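Local coordinates for putative ketosteroid isomerase (PDB 3KE7), which is a putative ketosteroid isomerase of the NTF2 superfamily that binds bicine in a pocket in the crystal, its natural substrate being unestablished, at residues T52-G56 with L57-R61. Sequence-based numbering, arbitrary orientation. Where two conformers were deposited one is given.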
loop_
_atom_site.group_PDB
_atom_site.type_symbol
_atom_site.label_atom_id
_atom_site.label_comp_id
_atom_site.label_asym_id
_atom_site.label_seq_id
_atom_site.Cartn_x
_atom_site.Cartn_y
_atom_site.Cartn_z
ATOM N N THR B 52 -13.300 -8.481 -0.797
ATOM C CA THR B 52 -12.281 -8.443 -1.861
ATOM C C THR B 52 -12.046 -6.977 -2.220
ATOM O O THR B 52 -12.929 -6.120 -1.978
ATOM C CB THR B 52 -12.763 -9.291 -3.074
ATOM O OG1 THR B 52 -11.662 -9.482 -3.931
ATOM C CG2 THR B 52 -13.927 -8.603 -3.826
ATOM N N LYS B 53 -10.884 -6.679 -2.756
ATOM C CA LYS B 53 -10.560 -5.292 -3.023
ATOM C C LYS B 53 -11.482 -4.645 -4.079
ATOM O O LYS B 53 -12.020 -5.316 -4.981
ATOM C CB LYS B 53 -9.078 -5.104 -3.435
ATOM C CG LYS B 53 -8.732 -5.635 -4.841
ATOM C CD LYS B 53 -7.273 -5.772 -4.973
ATOM C CE LYS B 53 -6.792 -6.080 -6.382
ATOM N NZ LYS B 53 -7.519 -7.244 -6.974
ATOM N N ILE B 54 -11.710 -3.351 -3.915
ATOM C CA ILE B 54 -12.378 -2.504 -4.867
ATOM C C ILE B 54 -11.429 -2.158 -5.972
ATOM O O ILE B 54 -10.278 -1.866 -5.736
ATOM C CB ILE B 54 -12.948 -1.237 -4.167
ATOM C CG1 ILE B 54 -14.242 -1.601 -3.477
ATOM C CG2 ILE B 54 -13.152 -0.096 -5.186
ATOM C CD1 ILE B 54 -14.844 -0.475 -2.587
ATOM N N GLU B 55 -11.946 -2.216 -7.193
ATOM C CA GLU B 55 -11.164 -1.900 -8.413
ATOM C C GLU B 55 -11.915 -0.950 -9.286
ATOM O O GLU B 55 -13.005 -1.274 -9.847
ATOM C CB GLU B 55 -10.871 -3.144 -9.195
ATOM C CG GLU B 55 -10.088 -4.107 -8.409
ATOM C CD GLU B 55 -9.835 -5.403 -9.107
ATOM O OE1 GLU B 55 -9.654 -5.409 -10.373
ATOM O OE2 GLU B 55 -9.771 -6.429 -8.354
ATOM N N GLY B 56 -11.302 0.183 -9.512
ATOM C CA GLY B 56 -11.842 1.199 -10.370
ATOM C C GLY B 56 -12.619 2.266 -9.646
ATOM O O GLY B 56 -13.267 2.015 -8.644
ATOM N N LEU B 57 -12.576 3.466 -10.202
ATOM C CA LEU B 57 -13.226 4.576 -9.613
ATOM C C LEU B 57 -14.711 4.420 -9.543
ATOM O O LEU B 57 -15.331 4.930 -8.607
ATOM C CB LEU B 57 -12.872 5.827 -10.387
ATOM C CG LEU B 57 -13.268 7.166 -9.766
ATOM C CD1 LEU B 57 -12.619 7.371 -8.429
ATOM C CD2 LEU B 57 -12.825 8.316 -10.757
ATOM N N GLU B 58 -15.355 3.761 -10.506
ATOM C CA GLU B 58 -16.790 3.628 -10.427
ATOM C C GLU B 58 -17.229 2.759 -9.247
ATOM O O GLU B 58 -18.208 3.071 -8.578
ATOM C CB GLU B 58 -17.386 3.174 -11.766
ATOM C CG GLU B 58 -17.199 4.242 -12.833
ATOM C CD GLU B 58 -17.562 5.654 -12.301
ATOM O OE1 GLU B 58 -18.695 5.838 -11.811
ATOM O OE2 GLU B 58 -16.702 6.563 -12.328
ATOM N N GLN B 59 -16.482 1.693 -8.975
ATOM C CA GLN B 59 -16.739 0.847 -7.796
ATOM C C GLN B 59 -16.486 1.623 -6.522
ATOM O O GLN B 59 -17.250 1.508 -5.552
ATOM C CB GLN B 59 -15.871 -0.395 -7.760
ATOM C CG GLN B 59 -16.396 -1.567 -8.539
ATOM C CD GLN B 59 -15.531 -2.803 -8.377
ATOM O OE1 GLN B 59 -14.679 -2.882 -7.479
ATOM N NE2 GLN B 59 -15.737 -3.780 -9.254
ATOM N N LEU B 60 -15.398 2.388 -6.504
ATOM C CA LEU B 60 -15.072 3.208 -5.339
ATOM C C LEU B 60 -16.219 4.203 -5.062
ATOM O O LEU B 60 -16.631 4.395 -3.929
ATOM C CB LEU B 60 -13.750 3.944 -5.527
ATOM C CG LEU B 60 -13.277 4.643 -4.248
ATOM C CD1 LEU B 60 -12.818 3.635 -3.171
ATOM C CD2 LEU B 60 -12.169 5.640 -4.594
ATOM N N ARG B 61 -16.675 4.881 -6.101
ATOM C CA ARG B 61 -17.765 5.847 -6.017
ATOM C C ARG B 61 -19.014 5.204 -5.446
ATOM O O ARG B 61 -19.600 5.738 -4.514
ATOM C CB ARG B 61 -18.029 6.473 -7.381
ATOM C CG ARG B 61 -19.115 7.509 -7.307
ATOM C CD ARG B 61 -19.578 7.954 -8.702
ATOM N NE ARG B 61 -18.454 8.096 -9.609
ATOM C CZ ARG B 61 -17.620 9.124 -9.638
ATOM N NH1 ARG B 61 -17.773 10.158 -8.802
ATOM N NH2 ARG B 61 -16.614 9.120 -10.523
HETATM O O HOH W 1 -14.371 -5.772 -6.306
HETATM O O HOH W 2 -14.986 0.356 -11.096
#
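Gln59 OE1 is held by two donors: Glu55 N at 2.8 Å, in an almost straight hydrogen bond (N-H...O angle 177°), and a water that also donates to Lys53 O. The backbone N-H arrives from above the amide carbonyl plane, 44° out of it. With CG anti to its own carbonyl carbon (chi1 -85°) and the chain extended beyond, Gln59 runs back along the strand end, sliding past Ile54 in the opposite direction. Ile54 CG2 rests against Gln59 CB at 3.8 Å and reaches Leu60 CB at 4.1 Å, adding an apolar contact to the polar one. A second water links Glu55 O to Gln59 N, so the side chain and backbone of Gln59 both tie back to Glu55. Leu60 N donates to Gly56 O (3.0 Å), closing the first turn of the helix, with Gly56 at the N-cap position. Lys53 NZ and Glu55 OE2 form a salt bridge of 2.8 Å, and both side chains also bind Arg79 of the second subunit. The glutamine thus bridges the joint where strand 54-55, outermost in the sheet of this chain and paired with strand 43-46, passes through Gly56 into helix 57-65, a strand-to-helix connection within the cone-like alpha+beta fold of the NTF2 superfamily.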